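Local atomic coordinates of nigritoxine (Vibrio nigripulchritudo, PDB entry 5M41), a protein that acts as a bacterial toxin against crustaceans and insects and is built on a fold described as new. Residues Ile20-Val25 / Ile198-Leu203; Tyr29-Lys34 / Leu352-Arg357; Phe606-Glu611 / Asn620-Glu625; Gly612-Asp617 / Leu730-Gln735. All blocks are in the same frame, centred on the assembly; numbering follows the deposited sequence.

Interaction 1 of 4, residues Ile20-Val25 / Ile198-Leu203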
loop_
_atom_site.group_PDB
_atom_site.type_symbol
_atom_site.label_atom_id
_atom_site.label_comp_id
_atom_site.label_asym_id
_atom_site.label_seq_id
_atom_site.Cartn_x
_atom_site.Cartn_y
_atom_site.Cartn_z
ATOM N N ILE A 20 -11.831 9.818 -24.201
ATOM C CA ILE A 20 -12.287 8.545 -23.641
ATOM C C ILE A 20 -11.375 7.386 -24.045
ATOM O O ILE A 20 -11.014 7.260 -25.211
ATOM C CB ILE A 20 -13.739 8.240 -24.052
ATOM C CG1 ILE A 20 -14.686 9.250 -23.391
ATOM C CG2 ILE A 20 -14.141 6.812 -23.633
ATOM C CD1 ILE A 20 -16.062 9.291 -24.032
ATOM N N ASN A 21 -11.010 6.530 -23.084
ATOM C CA ASN A 21 -10.326 5.288 -23.441
ATOM C C ASN A 21 -11.351 4.275 -23.947
ATOM O O ASN A 21 -11.947 3.531 -23.163
ATOM C CB ASN A 21 -9.509 4.739 -22.272
ATOM C CG ASN A 21 -8.681 3.551 -22.664
ATOM O OD1 ASN A 21 -8.934 2.939 -23.689
ATOM N ND2 ASN A 21 -7.683 3.211 -21.851
ATOM N N HIS A 22 -11.567 4.256 -25.265
ATOM C CA HIS A 22 -12.664 3.442 -25.845
ATOM C C HIS A 22 -12.478 1.962 -25.669
ATOM O O HIS A 22 -13.451 1.243 -25.505
ATOM C CB HIS A 22 -12.844 3.717 -27.329
ATOM C CG HIS A 22 -13.068 5.165 -27.657
ATOM N ND1 HIS A 22 -14.180 5.846 -27.266
ATOM C CD2 HIS A 22 -12.283 6.064 -28.367
ATOM C CE1 HIS A 22 -14.094 7.124 -27.708
ATOM N NE2 HIS A 22 -12.937 7.250 -28.383
ATOM N N SER A 23 -11.246 1.479 -25.742
ATOM C CA SER A 23 -11.028 0.064 -25.525
ATOM C C SER A 23 -11.353 -0.384 -24.095
ATOM O O SER A 23 -11.828 -1.486 -23.895
ATOM C CB SER A 23 -9.619 -0.361 -25.958
ATOM O OG SER A 23 -8.640 0.263 -25.163
ATOM N N ALA A 24 -11.119 0.471 -23.105
ATOM C CA ALA A 24 -11.445 0.131 -21.714
ATOM C C ALA A 24 -12.960 -0.018 -21.527
ATOM O O ALA A 24 -13.414 -0.915 -20.826
ATOM C CB ALA A 24 -10.920 1.199 -20.759
ATOM N N VAL A 25 -13.737 0.879 -22.132
ATOM C CA VAL A 25 -15.196 0.763 -22.103
ATOM C C VAL A 25 -15.649 -0.497 -22.863
ATOM O O VAL A 25 -16.352 -1.360 -22.311
ATOM C CB VAL A 25 -15.841 2.041 -22.700
ATOM C CG1 VAL A 25 -17.348 1.919 -22.715
ATOM C CG2 VAL A 25 -15.412 3.273 -21.903
ATOM N N ILE A 198 -16.979 2.586 -31.844
ATOM C CA ILE A 198 -18.387 2.467 -32.184
ATOM C C ILE A 198 -19.113 1.899 -30.986
ATOM O O ILE A 198 -20.166 2.400 -30.589
ATOM C CB ILE A 198 -18.618 1.648 -33.463
ATOM C CG1 ILE A 198 -17.925 2.352 -34.626
ATOM C CG2 ILE A 198 -20.099 1.593 -33.798
ATOM C CD1 ILE A 198 -18.771 2.529 -35.873
ATOM N N LEU A 199 -18.502 0.898 -30.359
ATOM C CA LEU A 199 -19.080 0.277 -29.187
ATOM C C LEU A 199 -19.287 1.261 -28.001
ATOM O O LEU A 199 -20.367 1.300 -27.392
ATOM C CB LEU A 199 -18.200 -0.900 -28.768
ATOM C CG LEU A 199 -18.742 -2.065 -27.951
ATOM C CD1 LEU A 199 -20.210 -2.435 -28.235
ATOM C CD2 LEU A 199 -17.826 -3.252 -28.198
ATOM N N SER A 200 -18.273 2.064 -27.682
ATOM C CA SER A 200 -18.393 2.994 -26.567
ATOM C C SER A 200 -19.410 4.095 -26.876
ATOM O O SER A 200 -20.119 4.569 -25.961
ATOM C CB SER A 200 -17.029 3.583 -26.163
ATOM O OG SER A 200 -16.403 4.276 -27.220
ATOM N N THR A 201 -19.519 4.478 -28.148
ATOM C CA THR A 201 -20.464 5.493 -28.554
ATOM C C THR A 201 -21.886 4.993 -28.472
ATOM O O THR A 201 -22.784 5.717 -28.034
ATOM C CB THR A 201 -20.190 5.945 -30.004
ATOM O OG1 THR A 201 -18.939 6.600 -30.022
ATOM C CG2 THR A 201 -21.235 6.949 -30.486
ATOM N N LEU A 202 -22.089 3.762 -28.926
ATOM C CA LEU A 202 -23.412 3.147 -28.944
ATOM C C LEU A 202 -23.949 2.764 -27.569
ATOM O O LEU A 202 -25.140 2.460 -27.425
ATOM C CB LEU A 202 -23.427 1.933 -29.884
ATOM C CG LEU A 202 -23.320 2.310 -31.377
ATOM C CD1 LEU A 202 -23.124 1.066 -32.229
ATOM C CD2 LEU A 202 -24.538 3.049 -31.856
ATOM N N LEU A 203 -23.078 2.803 -26.566
ATOM C CA LEU A 203 -23.458 2.455 -25.197
ATOM C C LEU A 203 -23.439 3.667 -24.246
ATOM O O LEU A 203 -23.825 3.559 -23.095
ATOM C CB LEU A 203 -22.552 1.326 -24.662
ATOM C CG LEU A 203 -22.711 -0.089 -25.250
ATOM C CD1 LEU A 203 -21.648 -1.026 -24.712
ATOM C CD2 LEU A 203 -24.084 -0.658 -24.935
#

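Interaction 2 of 4, residues Tyr29-Lys34 / Leu352-Arg357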
loop_
_atom_site.group_PDB
_atom_site.type_symbol
_atom_site.label_atom_id
_atom_site.label_comp_id
_atom_site.label_asym_id
_atom_site.label_seq_id
_atom_site.Cartn_x
_atom_site.Cartn_y
_atom_site.Cartn_z
ATOM N N TYR A 29 -17.622 -4.330 -21.764
ATOM C CA TYR A 29 -18.883 -4.829 -22.341
ATOM C C TYR A 29 -18.682 -6.185 -23.025
ATOM O O TYR A 29 -19.462 -7.128 -22.834
ATOM C CB TYR A 29 -19.492 -3.815 -23.319
ATOM C CG TYR A 29 -20.739 -4.378 -23.953
ATOM C CD1 TYR A 29 -21.952 -4.346 -23.278
ATOM C CD2 TYR A 29 -20.680 -5.006 -25.202
ATOM C CE1 TYR A 29 -23.100 -4.895 -23.836
ATOM C CE2 TYR A 29 -21.809 -5.560 -25.762
ATOM C CZ TYR A 29 -23.014 -5.503 -25.069
ATOM O OH TYR A 29 -24.116 -6.086 -25.611
ATOM N N ARG A 30 -17.609 -6.274 -23.807
ATOM C CA ARG A 30 -17.297 -7.475 -24.571
ATOM C C ARG A 30 -17.007 -8.657 -23.654
ATOM O O ARG A 30 -17.316 -9.795 -23.981
ATOM C CB ARG A 30 -16.110 -7.214 -25.537
ATOM C CG ARG A 30 -16.567 -6.631 -26.878
ATOM C CD ARG A 30 -15.489 -6.740 -27.978
ATOM N NE ARG A 30 -14.260 -6.084 -27.517
ATOM C CZ ARG A 30 -13.766 -4.946 -27.986
ATOM N NH1 ARG A 30 -14.320 -4.336 -29.014
ATOM N NH2 ARG A 30 -12.659 -4.447 -27.434
ATOM N N ASN A 31 -16.437 -8.400 -22.490
ATOM C CA ASN A 31 -16.127 -9.503 -21.592
ATOM C C ASN A 31 -17.284 -9.996 -20.711
ATOM O O ASN A 31 -17.131 -10.966 -19.981
ATOM C CB ASN A 31 -14.885 -9.175 -20.785
ATOM C CG ASN A 31 -13.624 -9.232 -21.651
ATOM O OD1 ASN A 31 -12.846 -8.303 -21.699
ATOM N ND2 ASN A 31 -13.461 -10.316 -22.357
ATOM N N LEU A 32 -18.439 -9.340 -20.799
ATOM C CA LEU A 32 -19.643 -9.852 -20.146
ATOM C C LEU A 32 -20.086 -11.110 -20.882
ATOM O O LEU A 32 -19.910 -11.212 -22.099
ATOM C CB LEU A 32 -20.774 -8.821 -20.215
ATOM C CG LEU A 32 -20.566 -7.525 -19.440
ATOM C CD1 LEU A 32 -21.789 -6.615 -19.626
ATOM C CD2 LEU A 32 -20.364 -7.862 -17.951
ATOM N N THR A 33 -20.670 -12.066 -20.161
ATOM C CA THR A 33 -21.318 -13.203 -20.844
ATOM C C THR A 33 -22.514 -12.652 -21.643
ATOM O O THR A 33 -23.010 -11.561 -21.344
ATOM C CB THR A 33 -21.866 -14.239 -19.838
ATOM O OG1 THR A 33 -22.855 -13.602 -19.037
ATOM C CG2 THR A 33 -20.716 -14.814 -18.902
ATOM N N LYS A 34 -22.971 -13.398 -22.645
ATOM C CA LYS A 34 -24.198 -13.045 -23.386
ATOM C C LYS A 34 -25.386 -12.774 -22.456
ATOM O O LYS A 34 -26.114 -11.779 -22.626
ATOM C CB LYS A 34 -24.556 -14.149 -24.380
ATOM C CG LYS A 34 -23.904 -14.000 -25.752
ATOM C CD LYS A 34 -24.821 -13.242 -26.724
ATOM C CE LYS A 34 -25.739 -14.170 -27.516
ATOM N NZ LYS A 34 -26.969 -13.452 -27.945
ATOM N N LEU A 352 1.219 -7.554 -18.361
ATOM C CA LEU A 352 0.286 -8.047 -17.339
ATOM C C LEU A 352 -0.999 -8.652 -17.910
ATOM O O LEU A 352 -1.477 -9.665 -17.418
ATOM C CB LEU A 352 -0.076 -6.918 -16.362
ATOM C CG LEU A 352 -1.030 -7.227 -15.211
ATOM C CD1 LEU A 352 -0.382 -8.205 -14.255
ATOM C CD2 LEU A 352 -1.438 -5.963 -14.459
ATOM N N GLY A 353 -1.555 -8.010 -18.936
ATOM C CA GLY A 353 -2.886 -8.340 -19.469
ATOM C C GLY A 353 -3.721 -7.069 -19.574
ATOM O O GLY A 353 -3.171 -5.969 -19.555
ATOM N N GLN A 354 -5.041 -7.207 -19.708
ATOM C CA GLN A 354 -5.938 -6.060 -19.668
ATOM C C GLN A 354 -6.155 -5.579 -18.247
ATOM O O GLN A 354 -6.480 -6.378 -17.371
ATOM C CB GLN A 354 -7.310 -6.461 -20.149
ATOM C CG GLN A 354 -7.636 -6.190 -21.586
ATOM C CD GLN A 354 -8.966 -6.800 -21.924
ATOM O OE1 GLN A 354 -9.098 -7.443 -22.955
ATOM N NE2 GLN A 354 -9.956 -6.648 -21.025
ATOM N N VAL A 355 -6.016 -4.281 -18.017
ATOM C CA VAL A 355 -6.494 -3.706 -16.772
ATOM C C VAL A 355 -8.018 -3.597 -16.889
ATOM O O VAL A 355 -8.531 -2.991 -17.852
ATOM C CB VAL A 355 -5.871 -2.331 -16.478
ATOM C CG1 VAL A 355 -6.544 -1.676 -15.255
ATOM C CG2 VAL A 355 -4.368 -2.483 -16.210
ATOM N N VAL A 356 -8.724 -4.191 -15.929
ATOM C CA VAL A 356 -10.192 -4.191 -15.934
ATOM C C VAL A 356 -10.725 -2.921 -15.255
ATOM O O VAL A 356 -11.503 -2.194 -15.839
ATOM C CB VAL A 356 -10.775 -5.492 -15.324
ATOM C CG1 VAL A 356 -12.297 -5.448 -15.258
ATOM C CG2 VAL A 356 -10.378 -6.694 -16.195
ATOM N N ARG A 357 -10.243 -2.629 -14.054
ATOM C CA ARG A 357 -10.723 -1.484 -13.302
ATOM C C ARG A 357 -9.614 -0.970 -12.396
ATOM O O ARG A 357 -8.757 -1.758 -11.952
ATOM C CB ARG A 357 -11.973 -1.878 -12.470
ATOM C CG ARG A 357 -11.740 -3.022 -11.474
ATOM C CD ARG A 357 -12.767 -3.023 -10.326
ATOM N NE ARG A 357 -12.615 -1.776 -9.580
ATOM C CZ ARG A 357 -13.578 -0.937 -9.227
ATOM N NH1 ARG A 357 -14.864 -1.204 -9.461
ATOM N NH2 ARG A 357 -13.235 0.167 -8.577
#

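Interaction 3 of 4, residues Phe606-Glu611 / Asn620-Glu625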
loop_
_atom_site.group_PDB
_atom_site.type_symbol
_atom_site.label_atom_id
_atom_site.label_comp_id
_atom_site.label_asym_id
_atom_site.label_seq_id
_atom_site.Cartn_x
_atom_site.Cartn_y
_atom_site.Cartn_z
ATOM N N PHE A 606 16.272 -6.586 26.043
ATOM C CA PHE A 606 15.949 -7.545 24.993
ATOM C C PHE A 606 14.639 -8.253 25.338
ATOM O O PHE A 606 13.728 -8.307 24.517
ATOM C CB PHE A 606 17.095 -8.566 24.803
ATOM C CG PHE A 606 16.857 -9.561 23.673
ATOM C CD1 PHE A 606 17.011 -9.181 22.325
ATOM C CD2 PHE A 606 16.481 -10.878 23.950
ATOM C CE1 PHE A 606 16.801 -10.091 21.289
ATOM C CE2 PHE A 606 16.274 -11.790 22.914
ATOM C CZ PHE A 606 16.434 -11.404 21.588
ATOM N N LEU A 607 14.544 -8.749 26.575
ATOM C CA LEU A 607 13.336 -9.449 27.041
ATOM C C LEU A 607 12.089 -8.579 26.849
ATOM O O LEU A 607 11.083 -9.045 26.289
ATOM C CB LEU A 607 13.457 -9.905 28.518
ATOM C CG LEU A 607 12.219 -10.540 29.172
ATOM C CD1 LEU A 607 11.730 -11.764 28.386
ATOM C CD2 LEU A 607 12.447 -10.881 30.651
ATOM N N THR A 608 12.166 -7.329 27.299
ATOM C CA THR A 608 11.025 -6.417 27.249
ATOM C C THR A 608 10.655 -6.155 25.809
ATOM O O THR A 608 9.478 -6.251 25.438
ATOM C CB THR A 608 11.295 -5.085 27.984
ATOM O OG1 THR A 608 11.511 -5.357 29.375
ATOM C CG2 THR A 608 10.090 -4.145 27.867
ATOM N N TYR A 609 11.653 -5.842 24.993
ATOM C CA TYR A 609 11.351 -5.535 23.594
ATOM C C TYR A 609 10.685 -6.722 22.901
ATOM O O TYR A 609 9.653 -6.557 22.262
ATOM C CB TYR A 609 12.572 -5.017 22.822
ATOM C CG TYR A 609 12.272 -4.772 21.357
ATOM C CD1 TYR A 609 11.629 -3.602 20.938
ATOM C CD2 TYR A 609 12.601 -5.725 20.393
ATOM C CE1 TYR A 609 11.335 -3.383 19.599
ATOM C CE2 TYR A 609 12.314 -5.520 19.047
ATOM C CZ TYR A 609 11.686 -4.344 18.655
ATOM O OH TYR A 609 11.400 -4.134 17.314
ATOM N N ILE A 610 11.249 -7.911 23.059
ATOM C CA ILE A 610 10.744 -9.088 22.372
ATOM C C ILE A 610 9.329 -9.462 22.854
ATOM O O ILE A 610 8.446 -9.748 22.022
ATOM C CB ILE A 610 11.744 -10.265 22.461
ATOM C CG1 ILE A 610 13.011 -9.932 21.658
ATOM C CG2 ILE A 610 11.131 -11.582 21.953
ATOM C CD1 ILE A 610 12.808 -9.758 20.154
ATOM N N GLU A 611 9.097 -9.426 24.167
ATOM C CA GLU A 611 7.756 -9.666 24.711
ATOM C C GLU A 611 6.752 -8.664 24.143
ATOM O O GLU A 611 5.627 -9.023 23.835
ATOM C CB GLU A 611 7.759 -9.653 26.241
ATOM C CG GLU A 611 8.556 -10.806 26.844
ATOM C CD GLU A 611 7.931 -12.162 26.547
ATOM O OE1 GLU A 611 6.738 -12.323 26.830
ATOM O OE2 GLU A 611 8.620 -13.069 26.041
ATOM N N ASN A 620 0.436 -1.070 21.151
ATOM C CA ASN A 620 -0.632 -1.330 22.105
ATOM C C ASN A 620 -0.106 -1.658 23.496
ATOM O O ASN A 620 -0.671 -1.212 24.490
ATOM C CB ASN A 620 -1.538 -2.463 21.621
ATOM C CG ASN A 620 -2.616 -2.800 22.624
ATOM O OD1 ASN A 620 -3.570 -2.050 22.806
ATOM N ND2 ASN A 620 -2.454 -3.923 23.300
ATOM N N LYS A 621 0.977 -2.431 23.552
ATOM C CA LYS A 621 1.540 -2.920 24.805
ATOM C C LYS A 621 2.431 -1.896 25.505
ATOM O O LYS A 621 2.234 -1.589 26.673
ATOM C CB LYS A 621 2.311 -4.221 24.549
ATOM C CG LYS A 621 3.001 -4.820 25.764
ATOM C CD LYS A 621 2.016 -5.329 26.813
ATOM C CE LYS A 621 2.709 -5.444 28.169
ATOM N NZ LYS A 621 1.869 -6.096 29.215
ATOM N N TYR A 622 3.439 -1.397 24.800
ATOM C CA TYR A 622 4.287 -0.351 25.332
ATOM C C TYR A 622 4.064 0.841 24.425
ATOM O O TYR A 622 3.196 0.800 23.563
ATOM C CB TYR A 622 5.740 -0.812 25.371
ATOM C CG TYR A 622 5.935 -2.043 26.228
ATOM C CD1 TYR A 622 5.545 -2.048 27.569
ATOM C CD2 TYR A 622 6.501 -3.203 25.705
ATOM C CE1 TYR A 622 5.705 -3.175 28.363
ATOM C CE2 TYR A 622 6.674 -4.337 26.490
ATOM C CZ TYR A 622 6.275 -4.318 27.821
ATOM O OH TYR A 622 6.441 -5.433 28.613
ATOM N N GLY A 623 4.800 1.918 24.583
ATOM C CA GLY A 623 4.427 3.085 23.781
ATOM C C GLY A 623 4.681 2.984 22.284
ATOM O O GLY A 623 4.851 1.900 21.718
ATOM N N ASN A 624 4.681 4.147 21.649
ATOM C CA ASN A 624 5.366 4.355 20.396
ATOM C C ASN A 624 6.701 3.584 20.396
ATOM O O ASN A 624 7.526 3.728 21.314
ATOM C CB ASN A 624 5.591 5.853 20.244
ATOM C CG ASN A 624 6.348 6.218 18.991
ATOM O OD1 ASN A 624 7.437 5.731 18.736
ATOM N ND2 ASN A 624 5.783 7.131 18.226
ATOM N N GLU A 625 6.892 2.752 19.374
ATOM C CA GLU A 625 8.014 1.831 19.341
ATOM C C GLU A 625 9.316 2.578 19.105
ATOM O O GLU A 625 10.351 2.249 19.680
ATOM C CB GLU A 625 7.798 0.736 18.292
ATOM C CG GLU A 625 8.868 -0.359 18.329
ATOM C CD GLU A 625 8.672 -1.408 17.244
ATOM O OE1 GLU A 625 7.564 -1.460 16.693
ATOM O OE2 GLU A 625 9.615 -2.174 16.941
#

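Interaction 4 of 4, residues Gly612-Asp617 / Leu730-Gln735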
loop_
_atom_site.group_PDB
_atom_site.type_symbol
_atom_site.label_atom_id
_atom_site.label_comp_id
_atom_site.label_asym_id
_atom_site.label_seq_id
_atom_site.Cartn_x
_atom_site.Cartn_y
_atom_site.Cartn_z
ATOM N N GLY A 612 7.181 -7.420 23.956
ATOM C CA GLY A 612 6.341 -6.417 23.327
ATOM C C GLY A 612 6.038 -6.767 21.881
ATOM O O GLY A 612 4.871 -6.774 21.466
ATOM N N LYS A 613 7.088 -7.049 21.112
ATOM C CA LYS A 613 6.942 -7.442 19.713
ATOM C C LYS A 613 6.175 -8.759 19.544
ATOM O O LYS A 613 5.498 -8.942 18.533
ATOM C CB LYS A 613 8.290 -7.536 19.021
ATOM C CG LYS A 613 8.904 -6.189 18.692
ATOM C CD LYS A 613 8.020 -5.365 17.762
ATOM C CE LYS A 613 8.353 -5.591 16.299
ATOM N NZ LYS A 613 7.788 -4.508 15.451
ATOM N N LYS A 614 6.284 -9.662 20.523
ATOM C CA LYS A 614 5.578 -10.960 20.488
ATOM C C LYS A 614 4.059 -10.836 20.441
ATOM O O LYS A 614 3.399 -11.704 19.894
ATOM C CB LYS A 614 5.943 -11.835 21.690
ATOM C CG LYS A 614 7.160 -12.701 21.469
ATOM C CD LYS A 614 7.664 -13.321 22.767
ATOM C CE LYS A 614 6.596 -14.134 23.513
ATOM N NZ LYS A 614 7.270 -14.997 24.530
ATOM N N THR A 615 3.511 -9.774 21.031
ATOM C CA THR A 615 2.065 -9.547 21.006
ATOM C C THR A 615 1.546 -9.310 19.585
ATOM O O THR A 615 0.342 -9.442 19.326
ATOM C CB THR A 615 1.653 -8.329 21.853
ATOM O OG1 THR A 615 2.175 -7.137 21.255
ATOM C CG2 THR A 615 2.118 -8.478 23.321
ATOM N N GLY A 616 2.454 -8.958 18.673
ATOM C CA GLY A 616 2.069 -8.588 17.317
ATOM C C GLY A 616 1.659 -7.131 17.212
ATOM O O GLY A 616 1.471 -6.625 16.112
ATOM N N ASP A 617 1.520 -6.462 18.358
ATOM C CA ASP A 617 1.177 -5.037 18.400
ATOM C C ASP A 617 1.960 -4.294 19.495
ATOM O O ASP A 617 1.415 -3.951 20.553
ATOM C CB ASP A 617 -0.336 -4.865 18.586
ATOM C CG ASP A 617 -0.807 -3.416 18.387
ATOM O OD1 ASP A 617 0.026 -2.483 18.284
ATOM O OD2 ASP A 617 -2.040 -3.212 18.348
ATOM N N LEU A 730 10.866 -17.864 24.071
ATOM C CA LEU A 730 10.471 -18.879 23.118
ATOM C C LEU A 730 9.215 -19.644 23.492
ATOM O O LEU A 730 8.514 -20.115 22.596
ATOM C CB LEU A 730 11.612 -19.855 22.845
ATOM C CG LEU A 730 12.920 -19.227 22.352
ATOM C CD1 LEU A 730 14.031 -20.255 22.313
ATOM C CD2 LEU A 730 12.751 -18.563 20.984
ATOM N N THR A 731 8.931 -19.784 24.789
ATOM C CA THR A 731 7.824 -20.657 25.223
ATOM C C THR A 731 6.885 -20.034 26.257
ATOM O O THR A 731 6.058 -20.737 26.841
ATOM C CB THR A 731 8.324 -22.028 25.753
ATOM O OG1 THR A 731 8.828 -21.890 27.091
ATOM C CG2 THR A 731 9.424 -22.643 24.845
ATOM N N ASN A 732 7.012 -18.728 26.495
ATOM C CA ASN A 732 6.239 -18.052 27.546
ATOM C C ASN A 732 6.447 -18.695 28.920
ATOM O O ASN A 732 5.567 -18.652 29.761
ATOM C CB ASN A 732 4.735 -17.993 27.201
ATOM C CG ASN A 732 4.448 -17.174 25.958
ATOM O OD1 ASN A 732 5.260 -16.359 25.521
ATOM N ND2 ASN A 732 3.289 -17.396 25.376
ATOM N N GLY A 733 7.616 -19.290 29.132
ATOM C CA GLY A 733 7.954 -19.920 30.409
ATOM C C GLY A 733 7.245 -21.250 30.657
ATOM O O GLY A 733 7.221 -21.741 31.783
ATOM N N ARG A 734 6.661 -21.833 29.611
ATOM C CA ARG A 734 5.934 -23.109 29.741
ATOM C C ARG A 734 6.876 -24.303 29.711
ATOM O O ARG A 734 6.584 -25.336 30.280
ATOM C CB ARG A 734 4.864 -23.247 28.650
ATOM C CG ARG A 734 3.557 -22.523 28.962
ATOM C CD ARG A 734 2.807 -22.201 27.680
ATOM N NE ARG A 734 1.407 -22.633 27.736
ATOM C CZ ARG A 734 0.553 -22.606 26.709
ATOM N NH1 ARG A 734 0.925 -22.163 25.507
ATOM N NH2 ARG A 734 -0.692 -23.030 26.883
ATOM N N GLN A 735 8.019 -24.156 29.059
ATOM C CA GLN A 735 8.972 -25.254 28.969
ATOM C C GLN A 735 10.335 -24.875 29.550
ATOM O O GLN A 735 10.862 -23.811 29.256
ATOM C CB GLN A 735 9.099 -25.707 27.511
ATOM C CG GLN A 735 10.048 -26.862 27.306
ATOM C CD GLN A 735 10.189 -27.246 25.846
ATOM O OE1 GLN A 735 10.425 -26.395 24.983
ATOM N NE2 GLN A 735 10.041 -28.547 25.560
#

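Interaction 1 of 4, residues Ile20-Val25 / Ile198-Leu203
His-22 turns its CG anti to its own carbonyl carbon (chi1 -55°), and Ser-200 holds OG between its backbone N and carbonyl carbon (chi1 59°); together these torsions bring the imidazole ND1 and the hydroxyl within bonding distance between two helices. The resulting hydrogen bond joins His-22 ND1 to Ser-200 OG at 2.7 Å, short but bent, with an angle of 132°, and the hydroxyl approaches the ring obliquely. One face of the imidazole is occupied within its own segment, where Ile-20 O stands 3.6 Å above the plane of the His-22 ring, over its centre. Alongside the polar pair, Val-25 CG1 lies 3.8 Å from Ser-200 CB, a methyl-to-methylene contact. Ser-200 is modelled in two conformers, and this geometry belongs to one of them. The helices joined are 22-30 and 195-203. The second begins at Asp-195, a ligand of the bound magnesium ion, but the His-22 side chain lies about 13 Å from that metal and does not bind it. Because Ser-200 OG also bonds to Gln-197 O, in this conformer a single hydroxyl links the backbone of helix 195-203 to the imidazole of helix 22-30.

Interaction 2 of 4, residues Tyr29-Lys34 / Leu352-Arg357
Asn-31 and Gln-354 make this contact by themselves, amide to amide, between the turn that follows helix 22-30 and the outer strand 354-357 of a small three-stranded antiparallel sheet. That strand carries a classic beta bulge: Val-356 and Arg-357 both face Thr-427 of the neighbouring strand 427-429. Each of the two residues buries only a modest area, and the backbones stay well apart, the closest CA atoms being those of Asn-31 and Val-356 at 9.8 Å. Two side chains must therefore span the interval, and they do so from opposite directions. Gln-354 contributes most of the length, its chain extended beyond CG (chi2 173°). From the helix side, Asn-31 sends its shorter carboxamide forward, with CG anti to the carbonyl carbon. The two amide planes are turned 33° against each other, so the groups are neither coplanar nor crossed at a steep angle.

Around the pair, Arg-429 on the middle strand touches both side chains, and its backbone is hydrogen-bonded to that of Gln-354, pairing the outermost strand with the middle one. Leu-32, next to Asn-31, packs on Phe-258, Leu-261 and Val-262 of helix 253-264. The contact lies at the surface and rests on one weak bond between two side chains. That bond runs from Gln-354 NE2 to Asn-31 OD1: long at 3.4 Å, yet almost perfectly straight, with an N-H...O angle of 173°.

Interaction 3 of 4, residues Phe606-Glu611 / Asn620-Glu625
A largely buried contact of mixed character, one hydrogen bond and one aromatic-to-methyl approach, joins helix 603-614 to the loop after helix 618-621 and the start of helix 625-632. The polar half is Tyr-609 with Glu-625. The phenol OH donates to Glu-625 OE2 at 2.7 Å, and the oxygen is met nearly end-on to its C-O bond. OE2 lies in the plane of the ring, at its edge, also 3.4 Å from Tyr-609 CE1, while the carboxylate plane is turned 49° from the ring. Glu-625 arrives there through a straight chain, CG anti to its backbone N (chi1 -173°). The rings of Phe-582 and Phe-618 also meet the Tyr-609 ring.

In this loop Tyr-622 is the first residue to leave the preceding helix, and Asn-624 is the N-cap of the next, its OD1 accepting from Glu-627 N. Glu-625 thus sits in the first turn of helix 625-632, whose N-terminal end would be expected to favour a negative charge.

The second half is van der Waals contact of Tyr-622 with Thr-608, at both the methyl and the carbonyl oxygen. Tyr-622 CE2 lies 3.7 Å from Thr-608 CG2 and 3.6 Å from Thr-608 O, the two side chains crossing at about a right angle. Lys-621 CG stands over the centre of one face of the Tyr-622 ring, 3.7 Å above its plane. The polar ends turn to other partners: Tyr-622 OH to Asp-641, and Thr-608 OG1 to Asn-604 O and Leu-642 N.

Interaction 4 of 4, residues Gly612-Asp617 / Leu730-Gln735
The carboxamide of Asn-732 is the flat group that meets Lys-614, and it is engaged at its oxygen end, with no atom of Gly-612-Asp-617 stacked on either face. Lys-614 NZ donates to Asn-732 OD1 at 2.6 Å, and the C=O...N angle of 170° places the ammonium almost straight off the end of the carbonyl. Lys-614 CE follows at 3.3 Å from the same OD1. The lysine chain bends at chi3 (56°) to make this approach, and the two side chains run past one another in opposite senses.

Beyond the amide, the ammonium has two further partners, a salt bridge to Glu-611 OE2 and a hydrogen bond to Val-729 O. Three acceptors thus gather round one NZ, which should fix its position although the contact lies at the surface. The bond to Val-729 O sets the positive charge near the C-terminal end of helix 719-731, where it would be expected to be favourable.

Both segments run from the last part of a helix into a turn. In the first, Thr-615 OG1 donates to Gly-612 O (2.7 Å) and accepts from Asp-617 N (3.0 Å), the latter an ST turn, while Gly-616 leaves the helix with positive phi. In the second, Asn-732 leaves with a phi of 56° and, with Gly-733, fills the two central positions of the turn from Thr-731 to Arg-734. An Asn-Gly pair at that place is typical of the type I' beta turn formed here.

In the fold
The four contacts form two pairs on opposite sides of the chain's centre. Interactions 1 and 2 share helix 22-30, have centres 13 Å apart, and touch where Leu-203 CD1 packs 3.6 Å from Tyr-29 CG. Interactions 3 and 4 share helix 603-614, with centres 11 Å apart; Tyr-622 CE2 lies 3.8 Å from Gly-612 CA. Within each pair the segments alternate, so the two contacts interlock in sequence, whereas the first pair closes before the second opens. Nearest atoms between the pairs remain at least about 29 Å apart. This elongated toxin thus makes these contacts in two separate regions, three of them between segments more than 100 residues apart and interaction 3 within a short stretch of chain.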